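Local coordinates for protein-disulfide isomerase (Novosphingobium aromaticivorans, PDB 3GMF) that probably acts as a thiol-disulfide oxidoreductase or isomerase of the thioredoxin superfamily, helping other proteins to form or rearrange their disulfide bonds, at residues Asp5-Leu10 / Ala52-Asn57; Phe22-Cys27 / Phe58-Ile63. All blocks are in the same frame, centred on the assembly; numbering follows the deposited sequence. Where two conformers were deposited one is given.

Contact 1 (Asp5-Leu10 / Ala52-Asn57)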
loop_
_atom_site.group_PDB
_atom_site.type_symbol
_atom_site.label_atom_id
_atom_site.label_comp_id
_atom_site.label_asym_id
_atom_site.label_seq_id
_atom_site.Cartn_x
_atom_site.Cartn_y
_atom_site.Cartn_z
ATOM N N ASP A 5 12.266 0.996 4.338
ATOM C CA ASP A 5 10.902 0.981 4.890
ATOM C C ASP A 5 9.881 1.526 3.886
ATOM O O ASP A 5 10.159 2.482 3.168
ATOM C CB ASP A 5 10.817 1.771 6.195
ATOM C CG ASP A 5 11.703 1.193 7.278
ATOM O OD1 ASP A 5 11.461 0.051 7.712
ATOM O OD2 ASP A 5 12.656 1.876 7.676
ATOM N N GLY A 6 8.727 0.871 3.814
ATOM C CA GLY A 6 7.719 1.216 2.804
ATOM C C GLY A 6 7.995 0.644 1.425
ATOM O O GLY A 6 7.245 0.935 0.490
ATOM N N HIS A 7 9.079 -0.134 1.284
ATOM C CA HIS A 7 9.366 -0.884 0.031
ATOM C C HIS A 7 9.300 -2.365 0.338
ATOM O O HIS A 7 9.863 -2.817 1.346
ATOM C CB HIS A 7 10.787 -0.642 -0.496
ATOM C CG HIS A 7 11.124 0.778 -0.836
ATOM N ND1 HIS A 7 11.566 1.143 -2.090
ATOM C CD2 HIS A 7 11.166 1.901 -0.082
ATOM C CE1 HIS A 7 11.850 2.434 -2.096
ATOM N NE2 HIS A 7 11.596 2.921 -0.896
ATOM N N HIS A 8 8.649 -3.133 -0.524
ATOM C CA HIS A 8 8.592 -4.595 -0.342
ATOM C C HIS A 8 8.716 -5.309 -1.667
ATOM O O HIS A 8 8.048 -4.946 -2.634
ATOM C CB HIS A 8 7.292 -4.993 0.327
ATOM C CG HIS A 8 7.289 -4.754 1.804
ATOM N ND1 HIS A 8 6.910 -3.555 2.360
ATOM C CD2 HIS A 8 7.644 -5.555 2.838
ATOM C CE1 HIS A 8 7.026 -3.623 3.673
ATOM N NE2 HIS A 8 7.460 -4.831 3.989
ATOM N N LEU A 9 9.560 -6.338 -1.720
ATOM C CA LEU A 9 9.833 -6.984 -2.996
ATOM C C LEU A 9 9.219 -8.374 -3.080
ATOM O O LEU A 9 9.429 -9.205 -2.196
ATOM C CB LEU A 9 11.334 -7.055 -3.254
ATOM C CG LEU A 9 11.795 -7.523 -4.638
ATOM C CD1 LEU A 9 11.446 -6.531 -5.744
ATOM C CD2 LEU A 9 13.301 -7.743 -4.579
ATOM N N LEU A 10 8.466 -8.609 -4.150
ATOM C CA LEU A 10 7.900 -9.929 -4.451
ATOM C C LEU A 10 8.671 -10.524 -5.617
ATOM O O LEU A 10 8.782 -9.907 -6.680
ATOM C CB LEU A 10 6.408 -9.834 -4.801
ATOM C CG LEU A 10 5.658 -11.162 -4.971
ATOM C CD1 LEU A 10 5.832 -12.055 -3.748
ATOM C CD2 LEU A 10 4.170 -10.952 -5.267
ATOM N N ALA A 52 10.084 -9.137 -11.017
ATOM C CA ALA A 52 9.794 -8.982 -9.602
ATOM C C ALA A 52 8.981 -7.692 -9.406
ATOM O O ALA A 52 9.069 -6.781 -10.218
ATOM C CB ALA A 52 11.081 -8.911 -8.805
ATOM N N ILE A 53 8.220 -7.632 -8.313
ATOM C CA ILE A 53 7.361 -6.470 -8.035
ATOM C C ILE A 53 7.791 -5.807 -6.750
ATOM O O ILE A 53 7.819 -6.444 -5.697
ATOM C CB ILE A 53 5.875 -6.836 -7.907
ATOM C CG1 ILE A 53 5.395 -7.586 -9.156
ATOM C CG2 ILE A 53 5.032 -5.564 -7.705
ATOM C CD1 ILE A 53 4.090 -8.289 -8.976
ATOM N N GLU A 54 8.099 -4.523 -6.839
ATOM C CA GLU A 54 8.465 -3.742 -5.686
ATOM C C GLU A 54 7.280 -2.853 -5.321
ATOM O O GLU A 54 6.947 -1.925 -6.054
ATOM C CB GLU A 54 9.671 -2.877 -5.994
ATOM C CG GLU A 54 10.179 -2.092 -4.818
ATOM C CD GLU A 54 11.464 -1.367 -5.163
ATOM O OE1 GLU A 54 12.229 -1.868 -6.021
ATOM O OE2 GLU A 54 11.708 -0.308 -4.581
ATOM N N VAL A 55 6.637 -3.157 -4.207
ATOM C CA VAL A 55 5.471 -2.391 -3.765
ATOM C C VAL A 55 5.959 -1.283 -2.869
ATOM O O VAL A 55 6.666 -1.527 -1.892
ATOM C CB VAL A 55 4.453 -3.296 -3.043
ATOM C CG1 VAL A 55 3.341 -2.472 -2.385
ATOM C CG2 VAL A 55 3.877 -4.289 -4.037
ATOM N N ARG A 56 5.622 -0.060 -3.249
ATOM C CA ARG A 56 5.929 1.072 -2.396
ATOM C C ARG A 56 4.650 1.679 -1.848
ATOM O O ARG A 56 3.673 1.930 -2.577
ATOM C CB ARG A 56 6.779 2.114 -3.106
ATOM C CG ARG A 56 8.136 1.597 -3.570
ATOM C CD ARG A 56 8.834 2.687 -4.333
ATOM N NE ARG A 56 10.081 2.232 -4.933
ATOM C CZ ARG A 56 10.967 3.037 -5.506
ATOM N NH1 ARG A 56 10.764 4.351 -5.538
ATOM N NH2 ARG A 56 12.061 2.526 -6.036
ATOM N N ASN A 57 4.656 1.878 -0.532
ATOM C CA ASN A 57 3.525 2.511 0.139
ATOM C C ASN A 57 3.602 4.010 -0.080
ATOM O O ASN A 57 4.406 4.718 0.536
ATOM C CB ASN A 57 3.511 2.181 1.628
ATOM C CG ASN A 57 3.386 0.701 1.889
ATOM O OD1 ASN A 57 4.285 0.076 2.455
ATOM N ND2 ASN A 57 2.279 0.133 1.484
HETATM O O HOH W 1 5.786 -1.859 0.826
#

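Contact 2 (Phe22-Cys27 / Phe58-Ile63)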
loop_
_atom_site.group_PDB
_atom_site.type_symbol
_atom_site.label_atom_id
_atom_site.label_comp_id
_atom_site.label_asym_id
_atom_site.label_seq_id
_atom_site.Cartn_x
_atom_site.Cartn_y
_atom_site.Cartn_z
ATOM N N PHE A 22 3.532 2.311 -7.007
ATOM C CA PHE A 22 3.291 3.303 -5.960
ATOM C C PHE A 22 1.814 3.224 -5.696
ATOM O O PHE A 22 1.001 3.564 -6.571
ATOM C CB PHE A 22 3.653 4.717 -6.437
ATOM C CG PHE A 22 5.104 4.887 -6.805
ATOM C CD1 PHE A 22 6.046 5.249 -5.845
ATOM C CD2 PHE A 22 5.522 4.717 -8.120
ATOM C CE1 PHE A 22 7.400 5.427 -6.195
ATOM C CE2 PHE A 22 6.860 4.913 -8.468
ATOM C CZ PHE A 22 7.800 5.242 -7.499
ATOM N N VAL A 23 1.444 2.748 -4.511
ATOM C CA VAL A 23 0.024 2.463 -4.234
ATOM C C VAL A 23 -0.383 3.018 -2.868
ATOM O O VAL A 23 0.451 3.208 -1.983
ATOM C CB VAL A 23 -0.330 0.946 -4.315
ATOM C CG1 VAL A 23 -0.028 0.381 -5.745
ATOM C CG2 VAL A 23 0.413 0.150 -3.227
ATOM N N SER A 24 -1.691 3.220 -2.705
ATOM C CA SER A 24 -2.232 3.840 -1.504
ATOM C C SER A 24 -3.431 3.036 -1.025
ATOM O O SER A 24 -4.279 2.686 -1.844
ATOM C CB SER A 24 -2.692 5.251 -1.842
ATOM O OG SER A 24 -3.596 5.747 -0.857
ATOM N N TYR A 25 -3.507 2.780 0.287
ATOM C CA TYR A 25 -4.616 1.945 0.853
ATOM C C TYR A 25 -5.995 2.578 0.774
ATOM O O TYR A 25 -7.004 1.876 0.884
ATOM C CB TYR A 25 -4.324 1.512 2.298
ATOM C CG TYR A 25 -3.117 0.610 2.398
ATOM C CD1 TYR A 25 -3.173 -0.703 1.904
ATOM C CD2 TYR A 25 -1.923 1.055 2.978
ATOM C CE1 TYR A 25 -2.073 -1.545 1.971
ATOM C CE2 TYR A 25 -0.779 0.195 3.052
ATOM C CZ TYR A 25 -0.883 -1.099 2.543
ATOM O OH TYR A 25 0.210 -1.933 2.607
ATOM N N THR A 26 -6.045 3.901 0.612
ATOM C CA THR A 26 -7.343 4.616 0.594
ATOM C C THR A 26 -7.822 4.944 -0.817
ATOM O O THR A 26 -8.834 5.634 -1.001
ATOM C CB THR A 26 -7.299 5.901 1.436
ATOM O OG1 THR A 26 -6.214 6.745 0.982
ATOM C CG2 THR A 26 -7.130 5.558 2.915
ATOM N N CYS A 27 -7.080 4.465 -1.815
ATOM C CA CYS A 27 -7.361 4.781 -3.219
ATOM C C CYS A 27 -8.199 3.671 -3.860
ATOM O O CYS A 27 -7.804 2.501 -3.847
ATOM C CB CYS A 27 -6.028 4.970 -3.975
ATOM S SG CYS A 27 -6.196 5.054 -5.772
ATOM N N PHE A 58 2.755 4.485 -0.980
ATOM C CA PHE A 58 2.677 5.908 -1.264
ATOM C C PHE A 58 1.561 6.432 -0.362
ATOM O O PHE A 58 0.375 6.311 -0.691
ATOM C CB PHE A 58 2.333 6.121 -2.730
ATOM C CG PHE A 58 2.368 7.556 -3.152
ATOM C CD1 PHE A 58 3.575 8.184 -3.407
ATOM C CD2 PHE A 58 1.178 8.284 -3.279
ATOM C CE1 PHE A 58 3.607 9.526 -3.792
ATOM C CE2 PHE A 58 1.188 9.623 -3.674
ATOM C CZ PHE A 58 2.399 10.242 -3.932
ATOM N N VAL A 59 1.953 7.033 0.767
ATOM C CA VAL A 59 0.970 7.347 1.812
ATOM C C VAL A 59 0.368 8.732 1.593
ATOM O O VAL A 59 1.097 9.728 1.634
ATOM C CB VAL A 59 1.630 7.274 3.199
ATOM C CG1 VAL A 59 0.624 7.704 4.273
ATOM C CG2 VAL A 59 2.165 5.849 3.483
ATOM N N ARG A 60 -0.947 8.798 1.372
ATOM C CA ARG A 60 -1.596 10.042 0.906
ATOM C C ARG A 60 -2.308 10.842 1.993
ATOM O O ARG A 60 -2.596 12.045 1.801
ATOM C CB ARG A 60 -2.624 9.743 -0.199
ATOM C CG ARG A 60 -2.043 9.037 -1.459
ATOM C CD ARG A 60 -3.104 8.901 -2.529
ATOM N NE ARG A 60 -4.285 8.219 -1.979
ATOM C CZ ARG A 60 -5.530 8.448 -2.372
ATOM N NH1 ARG A 60 -5.766 9.340 -3.327
ATOM N NH2 ARG A 60 -6.546 7.798 -1.786
ATOM N N ASP A 61 -2.645 10.155 3.090
ATOM C CA ASP A 61 -3.543 10.704 4.141
ATOM C C ASP A 61 -3.352 9.869 5.431
ATOM O O ASP A 61 -2.710 8.817 5.406
ATOM C CB ASP A 61 -5.012 10.749 3.638
ATOM C CG ASP A 61 -5.576 9.361 3.350
ATOM O OD1 ASP A 61 -5.668 8.577 4.306
ATOM O OD2 ASP A 61 -5.905 9.071 2.173
ATOM N N PRO A 62 -3.845 10.370 6.585
ATOM C CA PRO A 62 -3.566 9.668 7.835
ATOM C C PRO A 62 -4.290 8.315 7.971
ATOM O O PRO A 62 -3.873 7.504 8.789
ATOM C CB PRO A 62 -4.039 10.655 8.923
ATOM C CG PRO A 62 -4.206 11.952 8.218
ATOM C CD PRO A 62 -4.589 11.623 6.811
ATOM N N ILE A 63 -5.374 8.110 7.218
ATOM C CA ILE A 63 -6.064 6.794 7.223
ATOM C C ILE A 63 -5.176 5.737 6.534
ATOM O O ILE A 63 -4.914 4.649 7.077
ATOM C CB ILE A 63 -7.431 6.886 6.554
ATOM C CG1 ILE A 63 -8.309 7.881 7.314
ATOM C CG2 ILE A 63 -8.178 5.515 6.601
ATOM C CD1 ILE A 63 -9.462 8.381 6.459
#

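Contact 1 (Asp5-Leu10 / Ala52-Asn57)
H7 and R56 face each other as a non-hydrogen-bonded pair of antiparallel strands, and E54 joins them from two residues along. R56 can be followed outward in the conformer described, one of two. Its CB lies 3.8 Å from the carbonyl O of G6; its CG sits over one face of the H7 ring, a CH-pi contact 4.1 Å from the centroid. CD continues past the ring, NE comes within 3.3 Å of H7 CE1, and CZ of R56 lies 3.6 Å from the same CE1. Because the chain runs extended from CG to NE, the guanidinium ends alongside the imidazole, their planes 49° apart, with H7 CE1 over one face of the guanidinium. In a salt bridge, R56 NE (3.0 Å) and NH2 grip E54 OE2 side-on, from above the carboxylate plane. That oxygen also accepts H7 ND1 at 2.9 Å, nearly straight at 167°, on its anti side and almost in the ring plane. Three donors thus grip one oxygen, while OE1 bridges to R18; so much positive charge would be expected to keep E54 ionised. Long, flexible glutamate and arginine suit this span, and histidine offers both a face and an N-H.

On the face of H8 and V55, a water donates to V55 O and N57 OD1 and lies at the edge of the H8 ring, in its plane. N57 OD1 also takes a bond from N72. G6, whose positive phi (80°) is easy without a side chain, turns its O to N57 N at 2.9 Å. This is a regular antiparallel ladder, in which strand 7-10 forms one border of the thioredoxin-fold sheet.

Contact 2 (Phe22-Cys27 / Phe58-Ile63)
The guanidinium of R60 carries C27 CB over one face, 3.6 Å above its plane and toward the rim, while the hydroxyls of S24 and T26 lie at its edge. NE donates to S24 OG at 2.8 Å and NH2 to T26 OG1 at 3.0 Å, each acceptor a little more than 20° out of the guanidinium plane. A bend in the arginine chain (chi3 -54°) turns the flat group along the turn S24-C27. T26 OG1 donates a hydrogen bond to D61 OD2 at 2.6 Å, on its syn side, and so links arginine to carboxylate, accepting from one and donating to the other. With chi1 at 55°, OG1 stands between the backbone N and carbonyl carbon, leaving CG2 to pack on I63 CG2 at 3.8 Å; threonine serves because it has both branches. The strongest polar partner of S24 OG is D64 OD2, which also takes the backbone N of R60. D61 is the N-cap of helix 62-73, its OD1 accepting from D64 N, a place that suits a short carboxylate. C27, the first cysteine of a probable CxxC motif of thioredoxin type, is likewise an N-cap, of helix 28-46.

Farther back, F58 N bonds to V23 O at 2.8 Å. F22 CB packs on F58 CB at 4.2 Å. Both phenylalanines rest against helix 147-164, and V23 and Y25 face helix 76-88. The V23-F58 and T26-D61 bonds join the end of strand 17-23 to the start of helix 62-73.

Overall arrangement
From the N terminus, strand 7-10 is followed by strand 17-23, whose end leads through the turn S24-C27 into helix 28-46. That helix carries the chain back, and strand 51-57 runs parallel to 17-23. Contact 1 closes the loop from residue 10 to 52 and places the first strand at the border of the sheet. Contact 2 closes a second loop, from 27 to 58, which begins inside the first and ends beyond it, so the two cross; it ties the turn after strand 17-23 to the start of helix 62-73, which follows strand 51-57. The contacts meet where V23 N lies 3.1 Å from R56 O, a probable hydrogen bond. Strands 17-23 and 51-57 form with helix 28-46 a beta-alpha-beta unit.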